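Long-range contacts in GH59 galactosidase (Clostridium cellulolyticum, PDB 2V4V), which probably breaks down beta-glucans as a whole enzyme, and through the family 6 carbohydrate-binding module described here binds plant cell-wall sugars such as xylose: residues A[11-16]-A[40-45]; A[31-36]-A[110-115]; A[52-57]-A[124-129]; A[64-69]-A[120-125]. All coordinates share one frame; numbering follows the deposited sequence. Where two conformers were deposited one is given.

Contact 1 of 4, residues A[11-16]-A[40-45]; sequences SYSNQS and VYNNVD
With OG of Ser13 turned beside its own backbone N (chi1 -52°), the hydroxyl faces Asn42, while the Tyr41 ring, its CG likewise set beside the backbone N (chi1 -52°), swings to the other side of its strand and lies against Tyr12. OG of Ser13 accepts the backbone N-H of Asn42 at 3.0 Å, a fairly straight bond (157° at the hydrogen), and the Asn42 amide sits alongside, its CG 3.3 Å from the same OG. On the tyrosine side the backbone of 11-12 runs past the ring: CE2 of Tyr41 comes 3.6 Å from CA of Tyr12 and also touches its CB. The phenol OH of Tyr41 reaches on to the carbonyl of Ala9. Between these two groups lies a classic beta bulge, in which Ser13 and Asn14 together face Val40 at the edge of the five-stranded sheet of the beta-sandwich. Ser13 N donates to Val40 O at 2.7 Å, and Val40 N donates to Asn14 O at 2.8 Å. Within the bulge the side chains of Asn14 and Val40 run alongside each other, with CB of Asn14 3.8 Å from CG2 of Val40. Tyr109 of strand 105-113 packs on the same valine.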
# COMPACT_ATOMS: atom_id res chain seq x y z
N SER A 11 -5.00 -9.44 0.38
CA SER A 11 -4.38 -10.65 -0.20
C SER A 11 -2.90 -10.79 0.21
O SER A 11 -2.15 -11.57 -0.40
CB SER A 11 -4.53 -10.65 -1.73
OG SER A 11 -3.57 -9.81 -2.34
N TYR A 12 -2.49 -10.06 1.26
CA TYR A 12 -1.08 -10.13 1.72
C TYR A 12 -0.64 -11.54 2.08
O TYR A 12 -1.44 -12.38 2.52
CB TYR A 12 -0.84 -9.20 2.92
CG TYR A 12 -1.80 -9.47 4.06
CD1 TYR A 12 -1.59 -10.59 4.93
CD2 TYR A 12 -2.90 -8.66 4.28
CE1 TYR A 12 -2.47 -10.84 5.98
CE2 TYR A 12 -3.80 -8.93 5.33
CZ TYR A 12 -3.57 -9.98 6.16
OH TYR A 12 -4.46 -10.21 7.19
N SER A 13 0.65 -11.78 1.87
CA SER A 13 1.33 -13.01 2.34
C SER A 13 1.63 -13.00 3.84
O SER A 13 1.69 -14.04 4.49
CB SER A 13 2.65 -13.19 1.56
OG SER A 13 2.38 -13.11 0.15
N ASN A 14 1.85 -11.79 4.36
CA ASN A 14 2.25 -11.57 5.75
C ASN A 14 1.88 -10.14 6.15
O ASN A 14 1.80 -9.26 5.27
CB ASN A 14 3.77 -11.79 5.87
CG ASN A 14 4.30 -11.57 7.28
OD1 ASN A 14 5.42 -11.09 7.46
ND2 ASN A 14 3.49 -11.92 8.29
N GLN A 15 1.67 -9.88 7.44
CA GLN A 15 1.37 -8.50 7.87
C GLN A 15 1.87 -8.29 9.29
O GLN A 15 2.02 -9.26 10.05
CB GLN A 15 -0.14 -8.21 7.81
CG GLN A 15 -0.97 -9.15 8.67
CD GLN A 15 -1.15 -8.67 10.10
OE1 GLN A 15 -0.87 -7.52 10.43
NE2 GLN A 15 -1.66 -9.57 10.96
N SER A 16 2.10 -7.03 9.63
CA SER A 16 2.37 -6.70 11.01
C SER A 16 1.48 -5.55 11.45
O SER A 16 1.57 -4.43 10.88
CB SER A 16 3.83 -6.30 11.16
OG SER A 16 4.08 -5.79 12.46
N VAL A 40 2.78 -7.37 3.41
CA VAL A 40 3.79 -7.95 2.50
C VAL A 40 3.08 -8.75 1.39
O VAL A 40 2.14 -9.51 1.69
CB VAL A 40 4.70 -8.96 3.24
CG1 VAL A 40 5.90 -9.34 2.29
CG2 VAL A 40 5.14 -8.46 4.62
N TYR A 41 3.52 -8.59 0.14
CA TYR A 41 2.98 -9.30 -0.98
C TYR A 41 4.14 -10.05 -1.69
O TYR A 41 4.96 -9.43 -2.23
CB TYR A 41 2.24 -8.29 -1.93
CG TYR A 41 1.25 -7.48 -1.13
CD1 TYR A 41 1.64 -6.37 -0.42
CD2 TYR A 41 -0.05 -7.88 -1.02
CE1 TYR A 41 0.76 -5.70 0.36
CE2 TYR A 41 -0.94 -7.20 -0.28
CZ TYR A 41 -0.54 -6.13 0.46
OH TYR A 41 -1.44 -5.47 1.25
N ASN A 42 4.15 -11.38 -1.58
CA ASN A 42 5.31 -12.13 -2.06
C ASN A 42 5.33 -12.27 -3.57
O ASN A 42 4.28 -12.37 -4.24
CB ASN A 42 5.34 -13.54 -1.46
CG ASN A 42 5.65 -13.54 0.04
OD1 ASN A 42 5.90 -12.51 0.64
ND2 ASN A 42 5.61 -14.73 0.64
N ASN A 43 6.55 -12.38 -4.09
CA ASN A 43 6.75 -12.80 -5.48
C ASN A 43 6.01 -11.93 -6.47
O ASN A 43 5.26 -12.44 -7.35
CB ASN A 43 6.28 -14.25 -5.65
CG ASN A 43 7.00 -15.20 -4.74
OD1 ASN A 43 8.16 -14.97 -4.38
ND2 ASN A 43 6.30 -16.28 -4.32
N VAL A 44 6.18 -10.63 -6.32
CA VAL A 44 5.62 -9.70 -7.29
C VAL A 44 6.63 -9.51 -8.44
O VAL A 44 7.81 -9.24 -8.20
CB VAL A 44 5.32 -8.33 -6.64
CG1 VAL A 44 4.82 -7.37 -7.67
CG2 VAL A 44 4.28 -8.46 -5.49
N ASP A 45 6.13 -9.66 -9.66
CA ASP A 45 7.00 -9.58 -10.84
C ASP A 45 6.87 -8.20 -11.46
O ASP A 45 5.81 -7.83 -11.95
CB ASP A 45 6.59 -10.66 -11.86
CG ASP A 45 7.55 -10.77 -13.05
OD1 ASP A 45 8.53 -9.98 -13.16
OD2 ASP A 45 7.29 -11.68 -13.86

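Contact 2 of 4, residues A[31-36]-A[110-115]; sequences GFVENG and LVFKGD. With XYP (beta-D-xylopyranose), chain B.
Val33, Asn35 and Gly36 fasten the loop that follows strand 28-31 to the end of strand 105-113, in the beta-sandwich of this family 6 carbohydrate-binding module; the start of the same loop borders the xylose pocket. Two direct hydrogen bonds cross the contact. Gly36 N meets Phe112 O at 2.8 Å, nearly head-on to the carbonyl, and Gly114 N donates to the side-chain OD1 of Asn35 at 2.9 Å, from a position tilted 17° out of the amide plane. CG of Asn35 stands opposite its backbone N (chi1 -179°), which carries OD1 across to Gly114 and lays it over CA and CD of Lys113. A water adds a third link, accepting from Asn35 N and donating to Asp115 O. Apolar contact is concentrated on one methyl: CG1 of Val33 lies 3.4 Å from CB of Phe112 and also touches CG and CD2, the two side chains crossing at about a right angle. The Phe112 ring also meets that of Phe120. At the sugar, one face of the Phe32 ring lies under the xylose, with CE1 3.8 Å from C1, and Phe32 N donates to the xylose O4 at 3.0 Å.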
# COMPACT_ATOMS: atom_id res chain seq x y z
N GLY A 31 -7.20 -2.11 7.46
CA GLY A 31 -7.36 -0.97 8.37
C GLY A 31 -6.58 -1.15 9.67
O GLY A 31 -5.73 -2.03 9.80
N PHE A 32 -6.91 -0.30 10.64
CA PHE A 32 -6.20 -0.25 11.92
C PHE A 32 -4.70 -0.08 11.70
O PHE A 32 -3.88 -0.77 12.29
CB PHE A 32 -6.53 -1.49 12.74
CG PHE A 32 -8.04 -1.73 12.86
CD1 PHE A 32 -8.77 -1.27 14.00
CD2 PHE A 32 -8.74 -2.34 11.85
CE1 PHE A 32 -10.12 -1.44 14.09
CE2 PHE A 32 -10.11 -2.52 11.97
CZ PHE A 32 -10.79 -2.07 13.10
N VAL A 33 -4.37 0.90 10.82
CA VAL A 33 -2.98 1.16 10.41
C VAL A 33 -2.40 2.26 11.28
O VAL A 33 -2.91 3.39 11.29
CB VAL A 33 -2.96 1.61 8.96
CG1 VAL A 33 -1.56 2.04 8.56
CG2 VAL A 33 -3.50 0.48 8.04
N GLU A 34 -1.31 1.90 11.97
CA GLU A 34 -0.56 2.86 12.75
C GLU A 34 0.90 2.88 12.27
O GLU A 34 1.37 1.95 11.56
CB GLU A 34 -0.59 2.54 14.25
CG GLU A 34 -1.99 2.66 14.81
CD GLU A 34 -2.02 2.43 16.31
OE1 GLU A 34 -1.60 3.36 17.07
OE2 GLU A 34 -2.46 1.34 16.73
N ASN A 35 1.58 3.98 12.63
CA ASN A 35 2.97 4.12 12.18
C ASN A 35 3.79 2.86 12.48
O ASN A 35 3.76 2.37 13.61
CB ASN A 35 3.60 5.29 12.90
CG ASN A 35 5.04 5.53 12.47
OD1 ASN A 35 5.29 6.01 11.36
ND2 ASN A 35 5.99 5.28 13.40
N GLY A 36 4.50 2.34 11.48
CA GLY A 36 5.31 1.15 11.66
C GLY A 36 4.65 -0.15 11.20
O GLY A 36 5.33 -1.17 11.00
N LEU A 110 4.64 -2.96 1.94
CA LEU A 110 4.04 -1.64 2.06
C LEU A 110 4.10 -1.27 3.55
O LEU A 110 3.43 -1.89 4.37
CB LEU A 110 2.62 -1.62 1.52
CG LEU A 110 2.44 -2.10 0.07
CD1 LEU A 110 0.98 -1.91 -0.29
CD2 LEU A 110 3.36 -1.28 -0.89
N VAL A 111 4.96 -0.30 3.88
CA VAL A 111 5.28 0.05 5.25
C VAL A 111 4.64 1.41 5.54
O VAL A 111 4.84 2.38 4.81
CB VAL A 111 6.81 0.10 5.50
CG1 VAL A 111 7.09 0.42 6.99
CG2 VAL A 111 7.46 -1.25 5.11
N PHE A 112 3.78 1.45 6.56
CA PHE A 112 2.91 2.61 6.73
C PHE A 112 3.52 3.54 7.76
O PHE A 112 3.79 3.13 8.89
CB PHE A 112 1.52 2.12 7.18
CG PHE A 112 0.97 1.02 6.28
CD1 PHE A 112 0.92 1.22 4.88
CD2 PHE A 112 0.54 -0.18 6.81
CE1 PHE A 112 0.44 0.20 4.03
CE2 PHE A 112 0.03 -1.20 5.99
CZ PHE A 112 -0.03 -1.01 4.59
N LYS A 113 3.73 4.80 7.36
CA LYS A 113 4.42 5.72 8.24
C LYS A 113 3.64 7.03 8.38
O LYS A 113 3.01 7.49 7.42
CB LYS A 113 5.82 6.03 7.70
CG LYS A 113 6.72 4.80 7.59
CD LYS A 113 7.24 4.33 8.94
CE LYS A 113 8.41 3.33 8.82
NZ LYS A 113 9.61 3.73 7.97
N GLY A 114 3.68 7.63 9.56
CA GLY A 114 3.03 8.93 9.68
C GLY A 114 3.06 9.45 11.10
O GLY A 114 3.90 9.05 11.91
N ASP A 115 2.08 10.29 11.38
CA ASP A 115 1.86 10.92 12.67
C ASP A 115 1.29 9.86 13.64
O ASP A 115 1.25 8.64 13.34
CB ASP A 115 0.85 12.08 12.44
CG ASP A 115 0.99 13.23 13.43
OD1 ASP A 115 1.18 12.95 14.63
OD2 ASP A 115 0.87 14.42 13.00
O1 XYP B . -12.58 2.31 14.07
C1 XYP B . -11.51 1.95 13.21
C2 XYP B . -12.11 1.84 11.82
C3 XYP B . -11.03 1.50 10.81
C4 XYP B . -9.84 2.44 10.97
C5 XYP B . -9.42 2.53 12.45
O2 XYP B . -13.06 0.78 11.73
O3 XYP B . -11.53 1.56 9.49
O4 XYP B . -8.73 1.99 10.23
O5 XYP B . -10.52 2.92 13.23
O HOH W 1 0.48 6.13 14.12

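Contact 3 of 4, residues A[52-57]-A[124-129]; sequences GFQARV and WFTFSE
Strands 52-57 and 124-128 run antiparallel, their axes 4.4 Å apart at closest and 160° between directions, as inner neighbours of the four-stranded sheet of the beta-sandwich. Gly52 with Ser128 and Gln54 with Thr126 are hydrogen-bonded pairs; Phe53 with Phe127 and Ala55 with Phe125 are non-hydrogen-bonded ones. Gln54 N donates to Thr126 O at 2.9 Å and Thr126 N to Gln54 O at 2.8 Å; farther along, Arg56 N donates almost straight to Trp124 O (177°). The face bearing Phe53, Ala55, Phe125 and Phe127 turns into the sandwich. There the edge of the Phe53 ring points at the face of Phe127, a T-shaped pair with centroids 5.3 Å apart and planes at 66°. Phe53 and Phe125 are nearer parallel but slid apart, CE1 of Phe53 touching CD1 of Phe125 at 3.6 Å. On the other face CB of Arg56 lies over the five-membered ring of Trp124, 3.6 Å from its centroid, in a CH-pi contact. The arginine chain bends at chi2, and its guanidinium goes on to salt bridges with Glu25 and Asp94. CG2 of Thr126 rests 3.5 Å from OE1 of Gln54. The two faces thus differ in chemistry: hydrocarbon and aromatic contacts inside, and outside an indole whose face meets the aliphatic base of an arginine, leaving the charged end to the two acids.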
# COMPACT_ATOMS: atom_id res chain seq x y z
N GLY A 52 5.35 3.83 -11.72
CA GLY A 52 4.42 4.45 -10.79
C GLY A 52 3.66 3.47 -9.92
O GLY A 52 3.72 2.27 -10.13
N PHE A 53 2.91 4.02 -8.97
CA PHE A 53 2.13 3.21 -7.98
C PHE A 53 0.84 3.98 -7.69
O PHE A 53 0.86 5.21 -7.57
CB PHE A 53 2.97 3.10 -6.72
CG PHE A 53 2.27 2.49 -5.51
CD1 PHE A 53 2.34 1.11 -5.25
CD2 PHE A 53 1.64 3.31 -4.57
CE1 PHE A 53 1.79 0.59 -4.09
CE2 PHE A 53 1.08 2.79 -3.42
CZ PHE A 53 1.15 1.42 -3.18
N GLN A 54 -0.26 3.23 -7.59
CA GLN A 54 -1.58 3.78 -7.33
C GLN A 54 -2.19 2.96 -6.22
O GLN A 54 -2.23 1.72 -6.30
CB GLN A 54 -2.41 3.69 -8.62
CG GLN A 54 -3.85 4.19 -8.54
CD GLN A 54 -4.67 3.80 -9.77
OE1 GLN A 54 -4.27 2.92 -10.56
NE2 GLN A 54 -5.85 4.41 -9.91
N ALA A 55 -2.66 3.65 -5.18
CA ALA A 55 -3.32 2.96 -4.07
C ALA A 55 -4.71 3.54 -3.81
O ALA A 55 -4.90 4.77 -3.86
CB ALA A 55 -2.48 3.11 -2.80
N ARG A 56 -5.67 2.63 -3.55
CA ARG A 56 -7.05 3.05 -3.28
C ARG A 56 -7.23 3.15 -1.75
O ARG A 56 -7.18 2.13 -1.08
CB ARG A 56 -8.02 2.02 -3.88
CG ARG A 56 -9.47 2.41 -3.82
CD ARG A 56 -9.73 3.57 -4.79
NE ARG A 56 -11.14 3.96 -4.69
CZ ARG A 56 -11.67 5.03 -5.28
NH1 ARG A 56 -10.91 5.82 -6.05
NH2 ARG A 56 -12.97 5.30 -5.09
N VAL A 57 -7.33 4.37 -1.25
CA VAL A 57 -7.18 4.63 0.19
C VAL A 57 -8.25 5.54 0.76
O VAL A 57 -8.84 6.36 0.03
CB VAL A 57 -5.84 5.32 0.49
CG1 VAL A 57 -4.67 4.30 0.40
CG2 VAL A 57 -5.63 6.49 -0.47
N TRP A 124 -6.95 -1.57 -2.29
CA TRP A 124 -6.15 -2.30 -3.27
C TRP A 124 -5.05 -1.36 -3.78
O TRP A 124 -5.07 -0.18 -3.48
CB TRP A 124 -7.02 -2.85 -4.43
CG TRP A 124 -7.82 -1.84 -5.18
CD1 TRP A 124 -9.13 -1.51 -4.96
CD2 TRP A 124 -7.37 -0.99 -6.25
NE1 TRP A 124 -9.54 -0.53 -5.82
CE2 TRP A 124 -8.48 -0.21 -6.64
CE3 TRP A 124 -6.17 -0.88 -6.97
CZ2 TRP A 124 -8.41 0.74 -7.68
CZ3 TRP A 124 -6.08 0.08 -7.98
CH2 TRP A 124 -7.21 0.85 -8.34
N PHE A 125 -4.07 -1.91 -4.50
CA PHE A 125 -3.08 -1.03 -5.11
C PHE A 125 -2.62 -1.70 -6.40
O PHE A 125 -2.90 -2.89 -6.67
CB PHE A 125 -1.89 -0.83 -4.18
CG PHE A 125 -1.22 -2.12 -3.78
CD1 PHE A 125 -0.07 -2.50 -4.45
CD2 PHE A 125 -1.71 -2.92 -2.75
CE1 PHE A 125 0.59 -3.67 -4.12
CE2 PHE A 125 -1.07 -4.10 -2.43
CZ PHE A 125 0.07 -4.46 -3.10
N THR A 126 -1.87 -0.93 -7.17
CA THR A 126 -1.26 -1.51 -8.39
C THR A 126 -0.04 -0.68 -8.79
O THR A 126 0.11 0.48 -8.33
CB THR A 126 -2.27 -1.52 -9.60
OG1 THR A 126 -1.75 -2.30 -10.69
CG2 THR A 126 -2.61 -0.07 -10.04
N PHE A 127 0.84 -1.25 -9.62
CA PHE A 127 1.91 -0.44 -10.20
C PHE A 127 1.59 -0.12 -11.68
O PHE A 127 0.83 -0.84 -12.33
CB PHE A 127 3.24 -1.15 -10.15
CG PHE A 127 3.76 -1.32 -8.76
CD1 PHE A 127 4.68 -0.40 -8.24
CD2 PHE A 127 3.35 -2.40 -7.95
CE1 PHE A 127 5.20 -0.56 -6.94
CE2 PHE A 127 3.87 -2.59 -6.66
CZ PHE A 127 4.77 -1.65 -6.14
N SER A 128 2.21 0.93 -12.20
CA SER A 128 2.01 1.31 -13.61
C SER A 128 3.35 1.32 -14.30
O SER A 128 4.37 1.57 -13.67
CB SER A 128 1.37 2.70 -13.71
OG SER A 128 2.13 3.63 -12.91
N GLU A 129 3.34 1.04 -15.60
CA GLU A 129 4.55 1.07 -16.40
C GLU A 129 4.93 2.51 -16.71
O GLU A 129 4.06 3.41 -16.75
CB GLU A 129 4.38 0.28 -17.69
CG GLU A 129 4.37 -1.22 -17.49
CD GLU A 129 4.64 -1.97 -18.80
OE1 GLU A 129 3.87 -1.74 -19.77
OE2 GLU A 129 5.61 -2.77 -18.85

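Contact 4 of 4, residues A[64-69]-A[120-125]; sequences GNIEIR and FNLNWF. With NA (sodium ion), chain C; XYP (beta-D-xylopyranose), chain B.
Phe120 sends its ring across the sandwich to overlap Ile66, CZ lying 3.6 Å from CG1 of the isoleucine and CE1 slightly farther. The ring's CG is wedged between its own backbone N and carbonyl carbon (chi1 41°), which directs the ring at strand 64-69. Its rim also meets backbone: Asn65 O lies at the edge, near the ring plane and 3.7 Å from CZ, and C of Gly64 is 3.8 Å from CE2. Leu122 adds a looser contact, its CD1 4.4 Å from CD1 of Ile66. Behind this apolar joint, residues of 120-125 carry both bound groups. Asn123 holds the sodium ion through its backbone O and its OD1, each at 2.4 Å, with a water, Glu8, Glu10 and Glu28 completing the site; Asn121 lies at the xylose. On the outward face of strand 64-69, Arg69 grips OE1 of Glu67 side-on with NE and NH2, and Lys113 bridges to that same oxygen. The contact thus joins the two sheets near the centre of the module: strand 64-70, between 105-113 and 77-83, faces strand 121-128, which lies between 7-8 and 52-59, and Val83 of strand 77-83 also touches the Phe120 ring.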
# COMPACT_ATOMS: atom_id res chain seq x y z
N GLY A 64 -0.92 9.78 5.78
CA GLY A 64 0.44 9.37 6.13
C GLY A 64 1.12 8.99 4.83
O GLY A 64 0.73 9.49 3.77
N ASN A 65 2.12 8.12 4.90
CA ASN A 65 2.86 7.69 3.70
C ASN A 65 2.88 6.16 3.64
O ASN A 65 2.90 5.49 4.67
CB ASN A 65 4.34 8.11 3.75
CG ASN A 65 4.55 9.61 3.48
OD1 ASN A 65 3.71 10.27 2.84
ND2 ASN A 65 5.70 10.13 3.96
N ILE A 66 2.86 5.64 2.40
CA ILE A 66 3.08 4.21 2.15
C ILE A 66 4.48 4.10 1.57
O ILE A 66 4.71 4.54 0.46
CB ILE A 66 2.08 3.60 1.14
CG1 ILE A 66 0.63 3.85 1.58
CG2 ILE A 66 2.40 2.11 0.91
CD1 ILE A 66 -0.41 3.41 0.56
N GLU A 67 5.41 3.61 2.37
CA GLU A 67 6.75 3.37 1.87
C GLU A 67 6.75 2.04 1.15
O GLU A 67 6.30 1.02 1.70
CB GLU A 67 7.77 3.35 3.02
CG GLU A 67 8.04 4.77 3.54
CD GLU A 67 9.11 4.82 4.65
OE1 GLU A 67 9.50 3.77 5.15
OE2 GLU A 67 9.51 5.96 5.01
N ILE A 68 7.26 2.03 -0.08
CA ILE A 68 7.24 0.80 -0.85
C ILE A 68 8.67 0.25 -0.83
O ILE A 68 9.55 0.84 -1.47
CB ILE A 68 6.87 1.07 -2.32
CG1 ILE A 68 5.50 1.76 -2.41
CG2 ILE A 68 6.81 -0.22 -3.13
CD1 ILE A 68 5.33 2.59 -3.68
N ARG A 69 8.86 -0.88 -0.12
CA ARG A 69 10.19 -1.41 0.11
C ARG A 69 10.29 -2.84 -0.44
O ARG A 69 9.29 -3.56 -0.49
CB ARG A 69 10.51 -1.41 1.61
CG ARG A 69 10.75 0.03 2.14
CD ARG A 69 11.02 0.07 3.64
NE ARG A 69 11.16 1.45 4.09
CZ ARG A 69 12.28 2.18 3.95
NH1 ARG A 69 13.39 1.67 3.39
NH2 ARG A 69 12.28 3.45 4.41
N PHE A 120 -4.60 5.44 7.56
CA PHE A 120 -5.51 5.32 6.41
C PHE A 120 -5.89 3.85 6.30
O PHE A 120 -5.29 2.99 7.02
CB PHE A 120 -4.81 5.76 5.09
CG PHE A 120 -3.34 5.27 4.97
CD1 PHE A 120 -3.02 3.95 4.65
CD2 PHE A 120 -2.29 6.17 5.28
CE1 PHE A 120 -1.65 3.55 4.62
CE2 PHE A 120 -0.95 5.78 5.24
CZ PHE A 120 -0.63 4.48 4.90
N ASN A 121 -6.93 3.59 5.50
CA ASN A 121 -7.35 2.22 5.13
C ASN A 121 -6.94 2.01 3.66
O ASN A 121 -7.00 2.96 2.85
CB ASN A 121 -8.88 2.08 5.22
CG ASN A 121 -9.40 2.15 6.64
OD1 ASN A 121 -10.61 2.44 6.88
ND2 ASN A 121 -8.51 1.93 7.58
N LEU A 122 -6.55 0.77 3.32
CA LEU A 122 -6.05 0.47 1.96
C LEU A 122 -6.94 -0.61 1.39
O LEU A 122 -7.04 -1.68 1.97
CB LEU A 122 -4.57 -0.00 2.02
CG LEU A 122 -3.93 -0.49 0.73
CD1 LEU A 122 -3.76 0.68 -0.29
CD2 LEU A 122 -2.55 -1.04 1.11
N ASN A 123 -7.57 -0.32 0.25
CA ASN A 123 -8.46 -1.26 -0.39
C ASN A 123 -7.69 -2.18 -1.36
O ASN A 123 -7.68 -3.41 -1.24
CB ASN A 123 -9.57 -0.47 -1.11
CG ASN A 123 -10.58 -1.36 -1.83
OD1 ASN A 123 -10.48 -2.60 -1.83
ND2 ASN A 123 -11.56 -0.71 -2.47
N TRP A 124 -6.95 -1.57 -2.29
CA TRP A 124 -6.15 -2.30 -3.27
C TRP A 124 -5.05 -1.36 -3.78
O TRP A 124 -5.07 -0.18 -3.48
CB TRP A 124 -7.02 -2.85 -4.43
CG TRP A 124 -7.82 -1.84 -5.18
CD1 TRP A 124 -9.13 -1.51 -4.96
CD2 TRP A 124 -7.37 -0.99 -6.25
NE1 TRP A 124 -9.54 -0.53 -5.82
CE2 TRP A 124 -8.48 -0.21 -6.64
CE3 TRP A 124 -6.17 -0.88 -6.97
CZ2 TRP A 124 -8.41 0.74 -7.68
CZ3 TRP A 124 -6.08 0.08 -7.98
CH2 TRP A 124 -7.21 0.85 -8.34
N PHE A 125 -4.07 -1.91 -4.50
CA PHE A 125 -3.08 -1.03 -5.11
C PHE A 125 -2.62 -1.70 -6.40
O PHE A 125 -2.90 -2.89 -6.67
CB PHE A 125 -1.89 -0.83 -4.18
CG PHE A 125 -1.22 -2.12 -3.78
CD1 PHE A 125 -0.07 -2.50 -4.45
CD2 PHE A 125 -1.71 -2.92 -2.75
CE1 PHE A 125 0.59 -3.67 -4.12
CE2 PHE A 125 -1.07 -4.10 -2.43
CZ PHE A 125 0.07 -4.46 -3.10
NA NA C . -9.65 -4.76 -1.06
O1 XYP B . -12.58 2.31 14.07
C1 XYP B . -11.51 1.95 13.21
C2 XYP B . -12.11 1.84 11.82
C3 XYP B . -11.03 1.50 10.81
C4 XYP B . -9.84 2.44 10.97
C5 XYP B . -9.42 2.53 12.45
O2 XYP B . -13.06 0.78 11.73
O3 XYP B . -11.53 1.56 9.49
O4 XYP B . -8.73 1.99 10.23
O5 XYP B . -10.52 2.92 13.23
O HOH W 2 -11.34 -6.49 -1.62

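Overall arrangement
Contacts 1, 2 and 4 all reach the five-stranded sheet, while contact 3 lies in the four-stranded one; contact 4 spans the two. Contacts 3 and 4, centres about 9 Å apart, share Trp124 and Phe125 on strand 121-128. Contacts 2 and 4, about 8 Å apart, are neighbours through strands 105-113 and 64-70, and each supplies pocket residues: Gly31 and Phe32 from one, Asn121 from the other. Leu110 and Phe125 knit the core, Leu110 CD1 lying 3.7 Å from Phe125 CE2, and Tyr41 of contact 1 packs on both. Contacts 2 and 3, about 17 Å apart, sit on opposite sides of the chain's centre. The sodium ion held at contact 4 also lies about 8 Å from the side chain of Ser11 in contact 1.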